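Endo-beta-mannanase (Opitutaceae bacterium TAV5, PDB 7BOB) hydrolyses beta-1,4-linked mannosides as an exo-acting mannosidase of glycoside hydrolase family 5, probably releasing mannose units from chain ends in the termite hindgut. Local coordinates at residues Q118-D123 with D158-C163; M126-A131 with C175-G180. All blocks are in the same frame, centred on the assembly; numbering follows the deposited sequence.

Contact 1: Q118-D123 with D158-C163; sequences QNLFSD and DALPDC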
loop_
_atom_site.group_PDB
_atom_site.type_symbol
_atom_site.label_atom_id
_atom_site.label_comp_id
_atom_site.label_asym_id
_atom_site.label_seq_id
_atom_site.Cartn_x
_atom_site.Cartn_y
_atom_site.Cartn_z
ATOM N N GLN A 118 -15.970 -15.455 9.426
ATOM C CA GLN A 118 -16.797 -14.913 10.494
ATOM C C GLN A 118 -15.929 -14.046 11.390
ATOM O O GLN A 118 -15.124 -14.559 12.178
ATOM C CB GLN A 118 -17.448 -16.021 11.300
ATOM C CG GLN A 118 -18.554 -16.779 10.582
ATOM C CD GLN A 118 -18.978 -17.920 11.440
ATOM O OE1 GLN A 118 -18.427 -19.012 11.330
ATOM N NE2 GLN A 118 -19.878 -17.647 12.385
ATOM N N ASN A 119 -16.117 -12.740 11.266
ATOM C CA ASN A 119 -15.384 -11.751 12.026
ATOM C C ASN A 119 -15.841 -11.766 13.477
ATOM O O ASN A 119 -17.034 -11.601 13.750
ATOM C CB ASN A 119 -15.613 -10.375 11.410
ATOM C CG ASN A 119 -14.877 -9.271 12.162
ATOM O OD1 ASN A 119 -15.321 -8.825 13.219
ATOM N ND2 ASN A 119 -13.745 -8.828 11.613
ATOM N N LEU A 120 -14.884 -11.930 14.401
ATOM C CA LEU A 120 -15.217 -12.081 15.818
ATOM C C LEU A 120 -16.143 -10.971 16.307
ATOM O O LEU A 120 -17.035 -11.214 17.127
ATOM C CB LEU A 120 -13.938 -12.111 16.673
ATOM C CG LEU A 120 -14.173 -12.207 18.195
ATOM C CD1 LEU A 120 -14.456 -13.642 18.613
ATOM C CD2 LEU A 120 -13.028 -11.612 19.044
ATOM N N PHE A 121 -15.967 -9.753 15.798
ATOM C CA PHE A 121 -16.663 -8.599 16.350
ATOM C C PHE A 121 -17.994 -8.296 15.672
ATOM O O PHE A 121 -18.899 -7.749 16.316
ATOM C CB PHE A 121 -15.771 -7.353 16.249
ATOM C CG PHE A 121 -14.447 -7.485 16.958
ATOM C CD1 PHE A 121 -14.396 -7.753 18.323
ATOM C CD2 PHE A 121 -13.253 -7.328 16.259
ATOM C CE1 PHE A 121 -13.172 -7.861 18.986
ATOM C CE2 PHE A 121 -12.025 -7.424 16.911
ATOM C CZ PHE A 121 -11.983 -7.694 18.282
ATOM N N SER A 122 -18.130 -8.594 14.381
ATOM C CA SER A 122 -19.270 -8.129 13.604
ATOM C C SER A 122 -20.217 -9.228 13.169
ATOM O O SER A 122 -21.387 -8.940 12.899
ATOM C CB SER A 122 -18.782 -7.418 12.343
ATOM O OG SER A 122 -17.948 -8.316 11.643
ATOM N N ASP A 123 -19.729 -10.454 13.029
ATOM C CA ASP A 123 -20.584 -11.534 12.567
ATOM C C ASP A 123 -21.749 -11.742 13.537
ATOM O O ASP A 123 -21.522 -11.874 14.749
ATOM C CB ASP A 123 -19.812 -12.840 12.424
ATOM C CG ASP A 123 -20.711 -13.961 11.982
ATOM O OD1 ASP A 123 -21.337 -13.785 10.920
ATOM O OD2 ASP A 123 -20.837 -14.980 12.695
ATOM N N ASP A 158 -7.066 -6.392 20.508
ATOM C CA ASP A 158 -6.725 -5.374 19.534
ATOM C C ASP A 158 -5.624 -5.812 18.573
ATOM O O ASP A 158 -5.330 -5.078 17.629
ATOM C CB ASP A 158 -6.295 -4.118 20.274
ATOM C CG ASP A 158 -5.072 -4.359 21.125
ATOM O OD1 ASP A 158 -5.130 -5.159 22.050
ATOM O OD2 ASP A 158 -4.023 -3.777 20.856
ATOM N N ALA A 159 -4.974 -6.943 18.824
ATOM C CA ALA A 159 -3.974 -7.490 17.921
ATOM C C ALA A 159 -4.586 -8.369 16.839
ATOM O O ALA A 159 -3.875 -8.774 15.915
ATOM C CB ALA A 159 -2.951 -8.314 18.711
ATOM N N LEU A 160 -5.875 -8.682 16.962
ATOM C CA LEU A 160 -6.530 -9.625 16.076
ATOM C C LEU A 160 -6.697 -9.026 14.679
ATOM O O LEU A 160 -7.064 -7.852 14.543
ATOM C CB LEU A 160 -7.900 -9.997 16.631
ATOM C CG LEU A 160 -7.908 -10.940 17.832
ATOM C CD1 LEU A 160 -9.285 -10.945 18.479
ATOM C CD2 LEU A 160 -7.460 -12.345 17.425
ATOM N N PRO A 161 -6.470 -9.814 13.628
ATOM C CA PRO A 161 -6.789 -9.319 12.274
ATOM C C PRO A 161 -8.218 -8.829 12.174
ATOM O O PRO A 161 -8.509 -7.947 11.359
ATOM C CB PRO A 161 -6.568 -10.540 11.360
ATOM C CG PRO A 161 -6.074 -11.647 12.221
ATOM C CD PRO A 161 -6.241 -11.265 13.677
ATOM N N ASP A 162 -9.117 -9.374 13.006
ATOM C CA ASP A 162 -10.530 -8.996 12.966
ATOM C C ASP A 162 -10.740 -7.506 13.203
ATOM O O ASP A 162 -11.755 -6.956 12.754
ATOM C CB ASP A 162 -11.329 -9.797 14.006
ATOM C CG ASP A 162 -11.076 -11.289 13.919
ATOM O OD1 ASP A 162 -9.911 -11.692 14.124
ATOM O OD2 ASP A 162 -12.047 -12.053 13.654
ATOM N N CYS A 163 -9.818 -6.843 13.927
ATOM C CA CYS A 163 -9.903 -5.393 14.169
ATOM C C CYS A 163 -9.827 -4.552 12.893
ATOM O O CYS A 163 -10.365 -3.438 12.857
ATOM C CB CYS A 163 -8.776 -4.942 15.088
ATOM S SG CYS A 163 -8.859 -5.748 16.679
#
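N119 and D162 bring two irregular segments together, their CA atoms 5.7 Å apart: 118-123 is the last turn of loop before helix 124-141, whereas segment 158-163 runs from loop into the short helix 162-165. Both belong to loops that follow neighbouring strands, 94-101 and 151-154, of the (beta/alpha)8 barrel of family 5, on the side where such barrels carry their active site.

D162 is held through two of its oxygens. Its backbone O takes a bond from N119 ND2 (3.0 Å), which lies in the carbonyl plane on a lone pair and keeps the acceptor in the plane of its own amide. Its carboxylate OD2 takes the backbone N of L120 at 2.9 Å, almost straight at 177°, on the anti side and tilted somewhat out of the carboxylate plane. N119 reaches across because CG is anti to the backbone N (chi1 180°), and the other end of the amide turns back on its own loop: OD1 accepts F121 N at 2.8 Å and S122 N, from opposite faces of the amide plane, in an Asx turn and Asx motif. Replacing N119 with an alanine would probably leave D162 O without this donor and the NH groups of F121 and S122 without their shared acceptor, so that the turn could slacken.

Beside this polar pair, L120 CD2 packs on L160 CD1 at 3.8 Å. The F121 ring stands nearly perpendicular to the D162 carboxylate, D162 O and C163 N lying at its edge in the ring plane, and W174 of helix 168-183 meets it edge-to-face. C163 adds a sulfur-aromatic contact from an oblique direction, SG coming within 3.6 Å of F121 CE2.

Contact 2: M126-A131 with C175-G180; sequences MIERGA and CRRMTG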
loop_
_atom_site.group_PDB
_atom_site.type_symbol
_atom_site.label_atom_id
_atom_site.label_comp_id
_atom_site.label_asym_id
_atom_site.label_seq_id
_atom_site.Cartn_x
_atom_site.Cartn_y
_atom_site.Cartn_z
ATOM N N MET A 126 -21.407 -14.941 15.704
ATOM C CA MET A 126 -20.309 -14.847 16.664
ATOM C C MET A 126 -20.669 -13.943 17.829
ATOM O O MET A 126 -20.283 -14.209 18.970
ATOM C CB MET A 126 -19.047 -14.337 15.977
ATOM C CG MET A 126 -18.417 -15.338 15.031
ATOM S SD MET A 126 -18.272 -16.972 15.756
ATOM C CE MET A 126 -17.175 -16.634 17.117
ATOM N N ILE A 127 -21.381 -12.850 17.560
ATOM C CA ILE A 127 -21.808 -11.986 18.651
ATOM C C ILE A 127 -22.672 -12.774 19.631
ATOM O O ILE A 127 -22.399 -12.806 20.839
ATOM C CB ILE A 127 -22.527 -10.743 18.102
ATOM C CG1 ILE A 127 -21.511 -9.821 17.415
ATOM C CG2 ILE A 127 -23.184 -9.968 19.217
ATOM C CD1 ILE A 127 -22.116 -8.578 16.764
ATOM N N GLU A 128 -23.686 -13.480 19.119
ATOM C CA GLU A 128 -24.551 -14.265 19.997
ATOM C C GLU A 128 -23.772 -15.369 20.702
ATOM O O GLU A 128 -23.817 -15.475 21.930
ATOM C CB GLU A 128 -25.732 -14.835 19.201
ATOM C CG GLU A 128 -26.722 -13.757 18.723
ATOM C CD GLU A 128 -26.806 -12.554 19.681
ATOM O OE1 GLU A 128 -27.125 -12.737 20.881
ATOM O OE2 GLU A 128 -26.553 -11.414 19.237
ATOM N N ARG A 129 -23.041 -16.198 19.945
ATOM C CA ARG A 129 -22.246 -17.255 20.570
ATOM C C ARG A 129 -21.236 -16.686 21.564
ATOM O O ARG A 129 -20.971 -17.298 22.606
ATOM C CB ARG A 129 -21.532 -18.087 19.507
ATOM C CG ARG A 129 -22.451 -18.961 18.673
ATOM C CD ARG A 129 -22.774 -20.281 19.372
ATOM N NE ARG A 129 -23.961 -20.186 20.228
ATOM C CZ ARG A 129 -23.974 -20.518 21.514
ATOM N NH1 ARG A 129 -22.865 -20.976 22.070
ATOM N NH2 ARG A 129 -25.082 -20.405 22.244
ATOM N N GLY A 130 -20.665 -15.515 21.270
ATOM C CA GLY A 130 -19.719 -14.922 22.199
ATOM C C GLY A 130 -20.375 -14.487 23.495
ATOM O O GLY A 130 -19.853 -14.748 24.583
ATOM N N ALA A 131 -21.538 -13.838 23.402
ATOM C CA ALA A 131 -22.255 -13.419 24.602
ATOM C C ALA A 131 -22.608 -14.620 25.475
ATOM O O ALA A 131 -22.373 -14.613 26.690
ATOM C CB ALA A 131 -23.518 -12.647 24.217
ATOM N N CYS A 175 -17.853 -4.909 22.495
ATOM C CA CYS A 175 -17.347 -4.721 23.848
ATOM C C CYS A 175 -18.493 -4.465 24.819
ATOM O O CYS A 175 -18.530 -5.035 25.912
ATOM C CB CYS A 175 -16.339 -3.565 23.859
ATOM S SG CYS A 175 -15.605 -3.175 25.457
ATOM N N ARG A 176 -19.449 -3.619 24.416
ATOM C CA ARG A 176 -20.663 -3.420 25.199
ATOM C C ARG A 176 -21.391 -4.736 25.421
ATOM O O ARG A 176 -21.817 -5.036 26.542
ATOM C CB ARG A 176 -21.596 -2.418 24.503
ATOM C CG ARG A 176 -22.715 -1.852 25.401
ATOM C CD ARG A 176 -23.814 -1.148 24.589
ATOM N NE ARG A 176 -24.410 -2.034 23.595
ATOM C CZ ARG A 176 -25.433 -2.855 23.844
ATOM N NH1 ARG A 176 -25.983 -2.893 25.056
ATOM N NH2 ARG A 176 -25.906 -3.644 22.886
ATOM N N ARG A 177 -21.523 -5.542 24.366
ATOM C CA ARG A 177 -22.283 -6.783 24.485
ATOM C C ARG A 177 -21.570 -7.795 25.371
ATOM O O ARG A 177 -22.214 -8.479 26.172
ATOM C CB ARG A 177 -22.541 -7.378 23.109
ATOM C CG ARG A 177 -23.572 -6.613 22.285
ATOM C CD ARG A 177 -24.990 -6.854 22.775
ATOM N NE ARG A 177 -25.254 -8.267 23.031
ATOM C CZ ARG A 177 -25.767 -9.115 22.142
ATOM N NH1 ARG A 177 -26.087 -8.707 20.926
ATOM N NH2 ARG A 177 -25.974 -10.378 22.478
ATOM N N MET A 178 -20.249 -7.918 25.241
ATOM C CA MET A 178 -19.542 -8.931 26.014
ATOM C C MET A 178 -19.397 -8.519 27.475
ATOM O O MET A 178 -19.480 -9.364 28.365
ATOM C CB MET A 178 -18.170 -9.215 25.411
ATOM C CG MET A 178 -18.203 -9.745 24.000
ATOM S SD MET A 178 -19.370 -11.112 23.806
ATOM C CE MET A 178 -20.471 -10.461 22.564
ATOM N N THR A 179 -19.174 -7.233 27.749
ATOM C CA THR A 179 -19.207 -6.787 29.136
ATOM C C THR A 179 -20.614 -6.919 29.709
ATOM O O THR A 179 -20.785 -7.341 30.855
ATOM C CB THR A 179 -18.724 -5.340 29.257
ATOM O OG1 THR A 179 -19.540 -4.491 28.430
ATOM C CG2 THR A 179 -17.251 -5.220 28.868
ATOM N N GLY A 180 -21.632 -6.555 28.928
ATOM C CA GLY A 180 -22.995 -6.661 29.414
ATOM C C GLY A 180 -23.377 -8.087 29.763
ATOM O O GLY A 180 -24.095 -8.325 30.741
#
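E128 and R177 form a two-pronged salt bridge at the outer side of two near-parallel helical segments; the axes of 126-131 and 175-180 approach to 9.6 Å and cross at -25°. R177 meets the carboxylate end-on: NH2 bonds E128 OE1 at 3.1 Å, exactly in the guanidinium plane, and NH1 bonds E128 OE2 at 3.2 Å on its syn lone pair. The carboxylate and guanidinium planes are twisted 33° apart, although both bonds lie in or near the guanidinium plane. R177 starts toward the other helix and then folds at chi2 (-75°) and chi3, which carries the guanidinium outward, across helix 126-131, to E128. E128, whose CB points away from helix 175-180, comes back by bending at chi2.

The guanidinium is also packed by apolar groups. I127 CG2 sits over one face, 3.6 Å from NH1, and A131 CB approaches obliquely. These contacts, together with the paired bonds, should restrict rotation of the group.

M178 fills the more buried side. Bent at chi2, it lays its SD against backbone, 3.5 Å from both A131 N and G130 C, where G130 has no side chain to hold the sulfur off. Its chi3 then turns CE back to I127 O, 3.5 Å away, and near A131 CB, in line with A131 and M178 having the closest CA atoms of the two segments, 5.4 Å apart.

A buried methionine beneath a charged pair at the margin thus joins helices 124-141 and 168-183, which follow successive strands of the barrel; such side-by-side, near-parallel helices are characteristic of the outer layer of a (beta/alpha)8 barrel.

Contacts 1 and 2 join the same two consecutive beta-alpha units of the barrel at different levels, their centres 12 Å apart: contact 1 links the loops leading into helices 124-141 and 168-183, contact 2 the helices themselves. They touch where loop becomes helix, with F121 O 3.4 Å from I127 CD1 and Q118 NE2 3.8 Å from M126 SD. D123 caps that helix start through OD2, which accepts from M126 N. W174, just ahead of 175-180, touches both L120 and F121. Contact 1 probably lies nearer the catalytic end of the barrel; in family 5 the acid/base glutamate characteristically sits at the end of the fourth strand, so segment 158-163 probably follows it closely.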